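Local coordinates for SusD homolog (PDB 3FDH), which probably binds glycans at the outer membrane as a SusD/RagB-family lipoprotein, presumably handing them to a partner transporter, at residues A170-E175 with K193-A198; Y274-A279 with G397-D402; N367-I372 with E389-T394. All blocks are in the same frame, centred on the assembly; numbering follows the deposited sequence.

Interaction 1 of 3, residues A170-E175 with K193-A198; sequences ANLQKE and KWLKFA
Leu-172 sets its methyl groups against Trp-194 CB and the peptide between Trp-194 and Leu-195. Leu-172 CD2 lies 3.6 Å from Trp-194 CB. Leu-172 CD1 is 3.7 Å from Leu-195 N. The leucine side chain runs across that of Trp-194 at about a right angle and meets it at CB, while the indole leads away. Beside this, the aliphatic part of Gln-173 lies over a methyl of Leu-195, with Gln-173 CG 4.0 Å from Leu-195 CD2. Leu-195 CG stands opposite its backbone N (chi1 -168°), which turns the isobutyl group to Gln-173. The glutamine amide turns back to helix 154-171, where NE2 bonds to Ile-169 O.

The second shell fixes these groups. A type I turn from Asn-171 to Lys-174 presents Leu-172 and Gln-173 together. Lys-174 NZ braces it with a 2.8 Å bond to Asn-171 OD1, and Asn-171 ND2 reaches Glu-113. The indole is held by a bond from NE1 to Asp-184 and by an edge-to-face contact with Tyr-187. Ile-169 touches both Leu-195 and Ala-198.

The contact packs the turn after helix 154-171 on the first turns of helix 191-208, a pairing of successive helices consistent with the TPR-like helical fold of SusD proteins.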
ATOM      1  N   ALA A 170      18.676  12.090 -10.863  1.00 32.38           N
ATOM      2  CA  ALA A 170      19.609  13.077 -11.377  1.00 31.73           C
ATOM      3  C   ALA A 170      19.237  14.477 -10.890  1.00 32.44           C
ATOM      4  O   ALA A 170      20.065  15.236 -10.379  1.00 31.58           O
ATOM      5  CB  ALA A 170      19.639  13.035 -12.898  1.00 31.11           C
ATOM      6  N   ASN A 171      17.966  14.800 -11.037  1.00 32.74           N
ATOM      7  CA  ASN A 171      17.497  16.138 -10.707  1.00 33.09           C
ATOM      8  C   ASN A 171      17.567  16.450  -9.217  1.00 32.34           C
ATOM      9  O   ASN A 171      17.825  17.575  -8.814  1.00 32.55           O
ATOM     10  CB  ASN A 171      16.079  16.385 -11.254  1.00 34.07           C
ATOM     11  CG  ASN A 171      16.084  16.687 -12.713  1.00 33.69           C
ATOM     12  OD1 ASN A 171      16.995  17.366 -13.197  1.00 30.92           O
ATOM     13  ND2 ASN A 171      15.071  16.209 -13.439  1.00 30.66           N
ATOM     14  N   LEU A 172      17.360  15.430  -8.413  1.00 31.88           N
ATOM     15  CA  LEU A 172      17.305  15.604  -6.955  1.00 31.07           C
ATOM     16  C   LEU A 172      18.661  15.976  -6.406  1.00 31.78           C
ATOM     17  O   LEU A 172      18.777  16.420  -5.263  1.00 31.92           O
ATOM     18  CB  LEU A 172      16.804  14.347  -6.244  1.00 30.27           C
ATOM     19  CG  LEU A 172      15.306  14.003  -6.288  1.00 29.73           C
ATOM     20  CD1 LEU A 172      15.037  12.544  -5.825  1.00 27.96           C
ATOM     21  CD2 LEU A 172      14.459  15.029  -5.455  1.00 27.35           C
ATOM     22  N   GLN A 173      19.676  15.830  -7.243  1.00 32.69           N
ATOM     23  CA  GLN A 173      21.047  16.110  -6.820  1.00 32.47           C
ATOM     24  C   GLN A 173      21.487  17.475  -7.233  1.00 32.72           C
ATOM     25  O   GLN A 173      22.634  17.838  -7.044  1.00 34.07           O
ATOM     26  CB  GLN A 173      22.011  15.070  -7.358  1.00 32.83           C
ATOM     27  CG  GLN A 173      21.681  13.672  -6.842  1.00 36.27           C
ATOM     28  CD  GLN A 173      22.626  12.613  -7.332  1.00 37.39           C
ATOM     29  OE1 GLN A 173      23.774  12.551  -6.907  1.00 44.01           O
ATOM     30  NE2 GLN A 173      22.136  11.745  -8.202  1.00 34.69           N
ATOM     31  N   LYS A 174      20.551  18.227  -7.782  1.00 32.91           N
ATOM     32  CA  LYS A 174      20.827  19.603  -8.229  1.00 32.73           C
ATOM     33  C   LYS A 174      20.294  20.612  -7.244  1.00 32.98           C
ATOM     34  O   LYS A 174      20.401  20.417  -6.041  1.00 33.82           O
ATOM     35  CB  LYS A 174      20.236  19.850  -9.609  1.00 32.68           C
ATOM     36  CG  LYS A 174      20.720  18.820 -10.644  1.00 32.11           C
ATOM     37  CD  LYS A 174      20.104  19.045 -11.994  1.00 33.31           C
ATOM     38  CE  LYS A 174      20.484  17.944 -12.967  1.00 37.52           C
ATOM     39  NZ  LYS A 174      19.611  17.880 -14.173  1.00 38.56           N
ATOM     40  N   GLU A 175      19.686  21.668  -7.764  1.00 33.75           N
ATOM     41  CA  GLU A 175      19.132  22.738  -6.921  1.00 33.78           C
ATOM     42  C   GLU A 175      17.768  23.266  -7.305  1.00 33.23           C
ATOM     43  O   GLU A 175      17.225  23.005  -8.367  1.00 32.57           O
ATOM     44  CB  GLU A 175      20.023  23.953  -6.989  1.00 35.64           C
ATOM     45  CG  GLU A 175      21.487  23.651  -6.996  1.00 44.02           C
ATOM     46  CD  GLU A 175      22.129  23.751  -5.643  1.00 50.66           C
ATOM     47  OE1 GLU A 175      21.676  23.050  -4.704  1.00 53.91           O
ATOM     48  OE2 GLU A 175      23.113  24.537  -5.549  1.00 54.92           O
ATOM     49  N   LYS A 193      16.768  12.564   1.166  1.00 31.32           N
ATOM     50  CA  LYS A 193      15.712  11.641   1.592  1.00 31.16           C
ATOM     51  C   LYS A 193      14.838  11.282   0.394  1.00 30.30           C
ATOM     52  O   LYS A 193      14.432  10.141   0.218  1.00 29.84           O
ATOM     53  CB  LYS A 193      14.904  12.212   2.753  1.00 31.68           C
ATOM     54  CG  LYS A 193      15.718  12.241   4.026  1.00 36.36           C
ATOM     55  CD  LYS A 193      14.868  12.487   5.233  1.00 41.21           C
ATOM     56  CE  LYS A 193      15.662  12.227   6.494  1.00 42.65           C
ATOM     57  NZ  LYS A 193      14.820  12.302   7.686  1.00 49.12           N
ATOM     58  N   TRP A 194      14.586  12.251  -0.468  1.00 29.12           N
ATOM     59  CA  TRP A 194      13.841  11.933  -1.686  1.00 28.51           C
ATOM     60  C   TRP A 194      14.631  10.948  -2.535  1.00 28.06           C
ATOM     61  O   TRP A 194      14.079  10.043  -3.156  1.00 28.67           O
ATOM     62  CB  TRP A 194      13.493  13.165  -2.525  1.00 28.33           C
ATOM     63  CG  TRP A 194      12.259  13.885  -2.060  1.00 27.48           C
ATOM     64  CD1 TRP A 194      12.190  14.879  -1.123  1.00 27.62           C
ATOM     65  CD2 TRP A 194      10.924  13.672  -2.513  1.00 23.77           C
ATOM     66  NE1 TRP A 194      10.882  15.299  -0.966  1.00 27.37           N
ATOM     67  CE2 TRP A 194      10.094  14.585  -1.822  1.00 26.22           C
ATOM     68  CE3 TRP A 194      10.350  12.837  -3.479  1.00 29.44           C
ATOM     69  CZ2 TRP A 194       8.745  14.665  -2.036  1.00 26.60           C
ATOM     70  CZ3 TRP A 194       8.994  12.914  -3.684  1.00 29.90           C
ATOM     71  CH2 TRP A 194       8.202  13.818  -2.966  1.00 27.92           C
ATOM     72  N   LEU A 195      15.937  11.126  -2.538  1.00 28.93           N
ATOM     73  CA  LEU A 195      16.815  10.294  -3.359  1.00 30.05           C
ATOM     74  C   LEU A 195      16.719   8.861  -2.824  1.00 29.86           C
ATOM     75  O   LEU A 195      16.610   7.887  -3.573  1.00 29.79           O
ATOM     76  CB  LEU A 195      18.253  10.856  -3.334  1.00 30.45           C
ATOM     77  CG  LEU A 195      19.258  10.309  -4.338  1.00 37.69           C
ATOM     78  CD1 LEU A 195      18.819  10.603  -5.766  1.00 39.31           C
ATOM     79  CD2 LEU A 195      20.582  10.994  -4.042  1.00 39.48           C
ATOM     80  N   LYS A 196      16.712   8.746  -1.503  1.00 30.01           N
ATOM     81  CA  LYS A 196      16.562   7.415  -0.858  1.00 29.48           C
ATOM     82  C   LYS A 196      15.227   6.772  -1.216  1.00 29.13           C
ATOM     83  O   LYS A 196      15.129   5.566  -1.454  1.00 30.68           O
ATOM     84  CB  LYS A 196      16.694   7.510   0.651  1.00 30.38           C
ATOM     85  CG  LYS A 196      18.074   7.756   1.115  1.00 29.91           C
ATOM     86  CD  LYS A 196      18.127   7.817   2.612  1.00 32.47           C
ATOM     87  CE  LYS A 196      19.534   7.943   3.098  1.00 35.60           C
ATOM     88  NZ  LYS A 196      19.533   8.267   4.554  1.00 35.40           N
ATOM     89  N   PHE A 197      14.201   7.608  -1.224  1.00 27.55           N
ATOM     90  CA  PHE A 197      12.831   7.205  -1.573  1.00 27.75           C
ATOM     91  C   PHE A 197      12.833   6.723  -3.032  1.00 28.68           C
ATOM     92  O   PHE A 197      12.299   5.655  -3.362  1.00 27.68           O
ATOM     93  CB  PHE A 197      11.855   8.380  -1.316  1.00 27.75           C
ATOM     94  CG  PHE A 197      10.407   8.121  -1.668  1.00 28.05           C
ATOM     95  CD1 PHE A 197       9.840   6.840  -1.606  1.00 26.80           C
ATOM     96  CD2 PHE A 197       9.576   9.200  -1.967  1.00 28.02           C
ATOM     97  CE1 PHE A 197       8.477   6.633  -1.938  1.00 21.67           C
ATOM     98  CE2 PHE A 197       8.228   9.009  -2.268  1.00 29.60           C
ATOM     99  CZ  PHE A 197       7.681   7.728  -2.211  1.00 26.10           C
ATOM    100  N   ALA A 198      13.485   7.473  -3.913  1.00 30.50           N
ATOM    101  CA  ALA A 198      13.528   7.060  -5.349  1.00 28.23           C
ATOM    102  C   ALA A 198      14.172   5.664  -5.508  1.00 27.79           C
ATOM    103  O   ALA A 198      13.708   4.829  -6.264  1.00 26.91           O
ATOM    104  CB  ALA A 198      14.286   8.090  -6.200  1.00 27.47           C
TER

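Interaction 2 of 3, residues Y274-A279 with G397-D402; sequences YNDPRA and GKYFDD
Pro-277 lies over one face of the Tyr-399 ring. Pro-277 CD stands 3.6 Å from the centroid of the Tyr-399 ring and almost exactly on the ring normal, a CH-pi contact. The proline and tyrosine side chains cross at about a right angle. Tyr-399 CG is anti to the backbone N (chi1 161°), which sends the ring out from its helix to the loop. Tyr-274 O lies at the ring edge. The phenol oxygen, Tyr-399 OH, ends 3.5 Å from Tyr-274 CB, and the two tyrosines also cross at about a right angle.

Tyr-399 OH donates to a water at 2.7 Å, and that water donates to Asp-276 OD2. The carboxylate is already clamped: Arg-278 grips it side-on, with Arg-278 NH2 2.7 Å from Asp-276 OD2 and NE bonding OD1. Asp-276 OD1 also takes Arg-278 N at 2.8 Å, closing an Asx turn. A leucine in place of Tyr-399 would probably strand the bridging water and strip Pro-277 of its aromatic face.

Asn-275 ends helix 265-274 as the C-prime residue of a Schellman motif. Helix 393-410 supplies Tyr-399, helix 412-423 touches Tyr-274 and Asp-276, and Leu-365 of helix 354-379 meets Pro-277.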
ATOM      1  N   TYR A 274       0.939 -17.870  15.294  1.00 28.96           N
ATOM      2  CA  TYR A 274       2.295 -17.391  15.585  1.00 28.43           C
ATOM      3  C   TYR A 274       2.470 -16.863  16.986  1.00 29.33           C
ATOM      4  O   TYR A 274       3.577 -16.671  17.460  1.00 28.43           O
ATOM      5  CB  TYR A 274       2.627 -16.232  14.634  1.00 29.93           C
ATOM      6  CG  TYR A 274       3.123 -16.671  13.289  1.00 28.67           C
ATOM      7  CD1 TYR A 274       2.245 -16.985  12.260  1.00 32.41           C
ATOM      8  CD2 TYR A 274       4.471 -16.753  13.034  1.00 30.96           C
ATOM      9  CE1 TYR A 274       2.702 -17.390  11.059  1.00 31.55           C
ATOM     10  CE2 TYR A 274       4.940 -17.160  11.819  1.00 33.03           C
ATOM     11  CZ  TYR A 274       4.053 -17.468  10.832  1.00 33.60           C
ATOM     12  OH  TYR A 274       4.496 -17.901   9.622  1.00 34.42           O
ATOM     13  N   ASN A 275       1.354 -16.624  17.631  1.00 29.56           N
ATOM     14  CA  ASN A 275       1.349 -15.917  18.883  1.00 31.41           C
ATOM     15  C   ASN A 275       2.030 -14.573  18.647  1.00 29.92           C
ATOM     16  O   ASN A 275       2.819 -14.097  19.420  1.00 26.76           O
ATOM     17  CB  ASN A 275       2.040 -16.674  19.987  1.00 33.24           C
ATOM     18  CG  ASN A 275       1.798 -16.063  21.349  1.00 40.03           C
ATOM     19  OD1 ASN A 275       0.797 -15.385  21.572  1.00 45.40           O
ATOM     20  ND2 ASN A 275       2.713 -16.311  22.277  1.00 41.38           N
ATOM     21  N   ASP A 276       1.724 -14.001  17.505  1.00 26.57           N
ATOM     22  CA  ASP A 276       2.227 -12.675  17.138  1.00 28.32           C
ATOM     23  C   ASP A 276       1.782 -11.664  18.236  1.00 29.75           C
ATOM     24  O   ASP A 276       0.677 -11.744  18.758  1.00 28.43           O
ATOM     25  CB  ASP A 276       1.738 -12.340  15.718  1.00 28.27           C
ATOM     26  CG  ASP A 276       2.175 -10.970  15.223  1.00 27.83           C
ATOM     27  OD1 ASP A 276       1.771  -9.947  15.820  1.00 30.45           O
ATOM     28  OD2 ASP A 276       2.897 -10.930  14.200  1.00 33.34           O
ATOM     29  N   PRO A 277       2.671 -10.763  18.665  1.00 29.98           N
ATOM     30  CA  PRO A 277       2.277  -9.789  19.690  1.00 30.91           C
ATOM     31  C   PRO A 277       0.963  -9.036  19.418  1.00 30.79           C
ATOM     32  O   PRO A 277       0.267  -8.634  20.337  1.00 31.84           O
ATOM     33  CB  PRO A 277       3.416  -8.778  19.667  1.00 31.97           C
ATOM     34  CG  PRO A 277       4.569  -9.484  19.004  1.00 32.05           C
ATOM     35  CD  PRO A 277       4.022 -10.530  18.131  1.00 31.19           C
ATOM     36  N   ARG A 278       0.651  -8.829  18.151  1.00 28.38           N
ATOM     37  CA  ARG A 278      -0.539  -8.073  17.757  1.00 28.58           C
ATOM     38  C   ARG A 278      -1.835  -8.863  17.976  1.00 30.51           C
ATOM     39  O   ARG A 278      -2.928  -8.310  18.002  1.00 30.46           O
ATOM     40  CB  ARG A 278      -0.446  -7.658  16.282  1.00 27.10           C
ATOM     41  CG  ARG A 278       0.667  -6.636  16.030  1.00 29.91           C
ATOM     42  CD  ARG A 278       0.949  -6.509  14.513  1.00 24.01           C
ATOM     43  NE  ARG A 278       1.799  -7.616  14.060  1.00 23.84           N
ATOM     44  CZ  ARG A 278       2.928  -7.506  13.357  1.00 30.48           C
ATOM     45  NH1 ARG A 278       3.323  -6.340  12.855  1.00 28.50           N
ATOM     46  NH2 ARG A 278       3.631  -8.598  13.099  1.00 27.62           N
ATOM     47  N   ALA A 279      -1.694 -10.167  18.141  1.00 29.75           N
ATOM     48  CA  ALA A 279      -2.842 -11.047  18.416  1.00 29.50           C
ATOM     49  C   ALA A 279      -3.610 -10.610  19.674  1.00 29.22           C
ATOM     50  O   ALA A 279      -4.835 -10.743  19.758  1.00 31.06           O
ATOM     51  CB  ALA A 279      -2.402 -12.529  18.567  1.00 27.89           C
ATOM     52  N   GLY A 397      12.067  -7.919  19.142  1.00 29.84           N
ATOM     53  CA  GLY A 397      13.291  -8.677  18.825  1.00 29.36           C
ATOM     54  C   GLY A 397      13.259 -10.065  19.428  1.00 30.19           C
ATOM     55  O   GLY A 397      13.665 -11.052  18.799  1.00 29.98           O
ATOM     56  N   LYS A 398      12.742 -10.137  20.646  1.00 30.21           N
ATOM     57  CA  LYS A 398      12.657 -11.404  21.380  1.00 31.36           C
ATOM     58  C   LYS A 398      11.626 -12.313  20.760  1.00 32.47           C
ATOM     59  O   LYS A 398      11.762 -13.543  20.757  1.00 33.85           O
ATOM     60  CB  LYS A 398      12.305 -11.176  22.844  1.00 32.65           C
ATOM     61  CG  LYS A 398      11.988 -12.472  23.576  1.00 38.11           C
ATOM     62  CD  LYS A 398      11.840 -12.265  25.060  1.00 41.08           C
ATOM     63  CE  LYS A 398      11.299 -13.534  25.726  1.00 43.86           C
ATOM     64  NZ  LYS A 398      12.136 -14.737  25.432  1.00 47.08           N
ATOM     65  N   TYR A 399      10.587 -11.681  20.235  1.00 31.33           N
ATOM     66  CA  TYR A 399       9.507 -12.410  19.583  1.00 30.26           C
ATOM     67  C   TYR A 399      10.078 -13.001  18.299  1.00 31.01           C
ATOM     68  O   TYR A 399       9.810 -14.148  17.907  1.00 29.68           O
ATOM     69  CB  TYR A 399       8.315 -11.495  19.262  1.00 30.02           C
ATOM     70  CG  TYR A 399       7.467 -12.116  18.229  1.00 30.26           C
ATOM     71  CD1 TYR A 399       6.673 -13.194  18.543  1.00 28.93           C
ATOM     72  CD2 TYR A 399       7.472 -11.651  16.919  1.00 31.58           C
ATOM     73  CE1 TYR A 399       5.901 -13.785  17.580  1.00 25.56           C
ATOM     74  CE2 TYR A 399       6.725 -12.245  15.978  1.00 33.32           C
ATOM     75  CZ  TYR A 399       5.942 -13.316  16.314  1.00 30.93           C
ATOM     76  OH  TYR A 399       5.163 -13.926  15.361  1.00 27.83           O
ATOM     77  N   PHE A 400      10.894 -12.202  17.630  1.00 30.57           N
ATOM     78  CA  PHE A 400      11.519 -12.707  16.408  1.00 32.26           C
ATOM     79  C   PHE A 400      12.369 -13.962  16.711  1.00 31.86           C
ATOM     80  O   PHE A 400      12.307 -14.967  16.008  1.00 31.18           O
ATOM     81  CB  PHE A 400      12.441 -11.684  15.751  1.00 32.57           C
ATOM     82  CG  PHE A 400      13.205 -12.270  14.592  1.00 32.33           C
ATOM     83  CD1 PHE A 400      12.661 -12.271  13.331  1.00 32.48           C
ATOM     84  CD2 PHE A 400      14.439 -12.895  14.793  1.00 34.15           C
ATOM     85  CE1 PHE A 400      13.315 -12.854  12.259  1.00 30.90           C
ATOM     86  CE2 PHE A 400      15.116 -13.472  13.705  1.00 31.34           C
ATOM     87  CZ  PHE A 400      14.545 -13.441  12.441  1.00 31.76           C
ATOM     88  N   ASP A 401      13.176 -13.838  17.759  1.00 30.30           N
ATOM     89  CA  ASP A 401      14.128 -14.881  18.199  1.00 31.26           C
ATOM     90  C   ASP A 401      13.394 -16.122  18.673  1.00 32.17           C
ATOM     91  O   ASP A 401      13.782 -17.260  18.416  1.00 31.59           O
ATOM     92  CB  ASP A 401      14.976 -14.388  19.371  1.00 32.14           C
ATOM     93  CG  ASP A 401      15.999 -13.308  18.988  1.00 32.57           C
ATOM     94  OD1 ASP A 401      16.298 -13.101  17.784  1.00 35.01           O
ATOM     95  OD2 ASP A 401      16.504 -12.653  19.929  1.00 35.23           O
ATOM     96  N   ASP A 402      12.277 -15.883  19.332  1.00 31.94           N
ATOM     97  CA  ASP A 402      11.540 -16.964  19.991  1.00 31.72           C
ATOM     98  C   ASP A 402      10.633 -17.719  19.048  1.00 30.77           C
ATOM     99  O   ASP A 402      10.381 -18.899  19.251  1.00 29.76           O
ATOM    100  CB  ASP A 402      10.698 -16.434  21.175  1.00 31.59           C
ATOM    101  CG  ASP A 402      11.518 -16.196  22.452  1.00 38.06           C
ATOM    102  OD1 ASP A 402      12.713 -16.517  22.462  1.00 38.54           O
ATOM    103  OD2 ASP A 402      10.951 -15.694  23.453  1.00 41.55           O
TER
HETATM  104  O   HOH W   1       4.669 -12.645  13.071  1.00 26.81           O

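Interaction 3 of 3, residues N367-I372 with E389-T394; sequences NAENSI and EVITET
The carboxylate of Glu-369 is the flat group here, and Val-390 CG1 and the backbone N of Ile-391 come to the same face of it. Val-390 CG1 sits above this face, 3.6 Å from the carboxylate carbon, Glu-369 CD. The backbone N of Ile-391 comes to OE1 from above the plane, 56° out of it. The bond is short and nearly straight, 2.7 Å between Ile-391 N and Glu-369 OE1 with an angle of 174° at the hydrogen. The Ile-391 side chain lies at the edge, beyond OE1 and close to the carboxylate plane, with Ile-391 CG1 3.4 Å from Glu-369 OE1.

The path of the glutamate explains this approach. Glu-369 CG lies opposite the backbone N (chi1 176°) and the chain bends at the next bond. The bend lays the stem along the incoming segment, with Glu-369 CG 3.5 Å from Ile-391 O. The head is thereby folded back toward Ile-391 N. The side chains of Glu-369 and Ile-391 run obliquely; that of Val-390 crosses the glutamate at about a right angle.

The contact folds the connection between helices 354-379 and 393-410 back on the first helix. Glu-369 lies inside helix 354-379, and residues 389-392 form the extended approach to helix 393-410. Thr-392 is the N-cap of that second helix. Its OG1 takes a weak bond from Thr-394 N, while Thr-392 N bonds to Ser-395 OG, a link of the kind that makes one half of a capping box.

Glu-369 OE1 is also paired with Arg-281 NE in a salt bridge. Two donors therefore hold this buried oxygen, and together they would be expected to stabilise the ionised carboxylate. Val-390 also touches Arg-281, so one arginine reaches a residue of each segment.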
ATOM      1  N   ASN A 367       5.803  -0.084  14.012  1.00 28.53           N
ATOM      2  CA  ASN A 367       4.896   0.785  13.264  1.00 30.63           C
ATOM      3  C   ASN A 367       3.463   0.456  13.689  1.00 31.17           C
ATOM      4  O   ASN A 367       2.610   1.318  13.793  1.00 30.08           O
ATOM      5  CB  ASN A 367       5.060   0.584  11.759  1.00 29.39           C
ATOM      6  CG  ASN A 367       4.078   1.381  10.951  1.00 32.44           C
ATOM      7  OD1 ASN A 367       4.055   2.617  11.006  1.00 30.30           O
ATOM      8  ND2 ASN A 367       3.227   0.668  10.200  1.00 25.04           N
ATOM      9  N   ALA A 368       3.240  -0.831  13.919  1.00 30.06           N
ATOM     10  CA  ALA A 368       1.944  -1.331  14.370  1.00 30.66           C
ATOM     11  C   ALA A 368       1.611  -0.751  15.725  1.00 29.31           C
ATOM     12  O   ALA A 368       0.508  -0.282  15.985  1.00 27.76           O
ATOM     13  CB  ALA A 368       1.969  -2.862  14.454  1.00 29.74           C
ATOM     14  N   GLU A 369       2.608  -0.775  16.604  1.00 29.95           N
ATOM     15  CA  GLU A 369       2.447  -0.247  17.933  1.00 30.43           C
ATOM     16  C   GLU A 369       2.196   1.255  17.880  1.00 30.86           C
ATOM     17  O   GLU A 369       1.415   1.785  18.655  1.00 29.96           O
ATOM     18  CB  GLU A 369       3.680  -0.524  18.781  1.00 30.20           C
ATOM     19  CG  GLU A 369       3.615   0.096  20.176  1.00 30.76           C
ATOM     20  CD  GLU A 369       2.460  -0.447  21.032  1.00 33.52           C
ATOM     21  OE1 GLU A 369       2.337  -1.680  21.201  1.00 29.65           O
ATOM     22  OE2 GLU A 369       1.686   0.362  21.562  1.00 36.39           O
ATOM     23  N   ASN A 370       2.857   1.930  16.954  1.00 28.44           N
ATOM     24  CA  ASN A 370       2.641   3.365  16.801  1.00 28.76           C
ATOM     25  C   ASN A 370       1.166   3.614  16.528  1.00 25.61           C
ATOM     26  O   ASN A 370       0.525   4.441  17.176  1.00 26.28           O
ATOM     27  CB  ASN A 370       3.488   3.949  15.669  1.00 27.32           C
ATOM     28  CG  ASN A 370       3.478   5.478  15.652  1.00 30.99           C
ATOM     29  OD1 ASN A 370       3.836   6.133  16.639  1.00 33.21           O
ATOM     30  ND2 ASN A 370       3.068   6.047  14.530  1.00 29.96           N
ATOM     31  N   SER A 371       0.613   2.895  15.560  1.00 24.87           N
ATOM     32  CA  SER A 371      -0.783   3.100  15.233  1.00 26.50           C
ATOM     33  C   SER A 371      -1.769   2.649  16.278  1.00 28.36           C
ATOM     34  O   SER A 371      -2.812   3.280  16.503  1.00 26.09           O
ATOM     35  CB  SER A 371      -1.105   2.387  13.924  1.00 26.46           C
ATOM     36  OG  SER A 371      -0.286   2.947  12.937  1.00 27.93           O
ATOM     37  N   ILE A 372      -1.428   1.545  16.927  1.00 30.67           N
ATOM     38  CA  ILE A 372      -2.287   0.983  17.967  1.00 28.57           C
ATOM     39  C   ILE A 372      -2.401   1.998  19.100  1.00 30.88           C
ATOM     40  O   ILE A 372      -3.494   2.270  19.552  1.00 33.77           O
ATOM     41  CB  ILE A 372      -1.782  -0.372  18.459  1.00 28.48           C
ATOM     42  CG1 ILE A 372      -1.969  -1.376  17.317  1.00 25.98           C
ATOM     43  CG2 ILE A 372      -2.538  -0.776  19.793  1.00 28.00           C
ATOM     44  CD1 ILE A 372      -1.293  -2.710  17.566  1.00 25.68           C
ATOM     45  N   GLU A 389       1.157  -5.611  26.946  1.00 33.96           N
ATOM     46  CA  GLU A 389       2.296  -4.705  27.052  1.00 34.63           C
ATOM     47  C   GLU A 389       2.566  -4.001  25.748  1.00 31.73           C
ATOM     48  O   GLU A 389       2.384  -4.548  24.680  1.00 29.41           O
ATOM     49  CB  GLU A 389       3.550  -5.491  27.413  1.00 37.09           C
ATOM     50  CG  GLU A 389       3.488  -6.257  28.713  1.00 42.97           C
ATOM     51  CD  GLU A 389       3.837  -5.411  29.902  1.00 53.98           C
ATOM     52  OE1 GLU A 389       4.058  -4.191  29.723  1.00 60.73           O
ATOM     53  OE2 GLU A 389       3.902  -5.974  31.019  1.00 64.52           O
ATOM     54  N   VAL A 390       3.056  -2.782  25.851  1.00 30.40           N
ATOM     55  CA  VAL A 390       3.419  -2.021  24.661  1.00 30.62           C
ATOM     56  C   VAL A 390       4.502  -2.784  23.887  1.00 30.07           C
ATOM     57  O   VAL A 390       5.390  -3.333  24.465  1.00 30.67           O
ATOM     58  CB  VAL A 390       3.906  -0.607  25.030  1.00 31.63           C
ATOM     59  CG1 VAL A 390       4.625   0.058  23.893  1.00 33.04           C
ATOM     60  CG2 VAL A 390       2.719   0.243  25.519  1.00 30.80           C
ATOM     61  N   ILE A 391       4.392  -2.851  22.566  1.00 25.47           N
ATOM     62  CA  ILE A 391       5.418  -3.523  21.769  1.00 26.18           C
ATOM     63  C   ILE A 391       6.645  -2.598  21.665  1.00 30.36           C
ATOM     64  O   ILE A 391       6.536  -1.440  21.246  1.00 31.23           O
ATOM     65  CB  ILE A 391       4.882  -3.875  20.359  1.00 27.14           C
ATOM     66  CG1 ILE A 391       3.659  -4.767  20.544  1.00 29.42           C
ATOM     67  CG2 ILE A 391       5.984  -4.540  19.511  1.00 21.27           C
ATOM     68  CD1 ILE A 391       2.852  -4.933  19.351  1.00 28.00           C
ATOM     69  N   THR A 392       7.802  -3.105  22.104  1.00 29.00           N
ATOM     70  CA  THR A 392       9.033  -2.355  22.019  1.00 28.52           C
ATOM     71  C   THR A 392      10.087  -3.001  21.130  1.00 30.45           C
ATOM     72  O   THR A 392       9.941  -4.102  20.623  1.00 30.43           O
ATOM     73  CB  THR A 392       9.664  -2.243  23.369  1.00 28.36           C
ATOM     74  OG1 THR A 392      10.020  -3.560  23.807  1.00 28.95           O
ATOM     75  CG2 THR A 392       8.707  -1.603  24.335  1.00 31.30           C
ATOM     76  N   GLU A 393      11.195  -2.307  20.965  1.00 31.86           N
ATOM     77  CA  GLU A 393      12.263  -2.850  20.095  1.00 33.20           C
ATOM     78  C   GLU A 393      12.753  -4.167  20.717  1.00 30.50           C
ATOM     79  O   GLU A 393      13.019  -5.134  20.032  1.00 30.75           O
ATOM     80  CB  GLU A 393      13.390  -1.839  19.934  1.00 33.66           C
ATOM     81  CG  GLU A 393      14.467  -2.241  18.990  1.00 43.70           C
ATOM     82  CD  GLU A 393      15.678  -1.296  19.075  1.00 51.78           C
ATOM     83  OE1 GLU A 393      15.563  -0.241  19.745  1.00 59.70           O
ATOM     84  OE2 GLU A 393      16.743  -1.616  18.494  1.00 59.01           O
ATOM     85  N   THR A 394      12.745  -4.211  22.030  1.00 29.84           N
ATOM     86  CA  THR A 394      13.252  -5.384  22.779  1.00 29.76           C
ATOM     87  C   THR A 394      12.278  -6.547  22.703  1.00 28.78           C
ATOM     88  O   THR A 394      12.656  -7.707  22.484  1.00 27.97           O
ATOM     89  CB  THR A 394      13.489  -5.095  24.275  1.00 30.78           C
ATOM     90  OG1 THR A 394      14.511  -4.104  24.447  1.00 30.33           O
ATOM     91  CG2 THR A 394      13.930  -6.365  25.051  1.00 31.84           C
TER

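Overall arrangement
From the N terminus, interaction 1 comes first. It closes a short loop between helices 154-171 and 191-208. It is complete before the other two begin and stands apart from them, its centre about 37 Å from that of interaction 2 and about 31 Å from that of interaction 3. Interaction 2 opens at the end of helix 265-274 and closes a long loop on helix 393-410. Interaction 3 is nested inside this loop, tying helix 354-379 to the segment that leads into helix 393-410. These two contacts adjoin: Pro-277 CB packs on Ile-391 CD1 and Arg-278 CD on Ala-368 CB. Together they join the loop after helix 265-274 to both later helices.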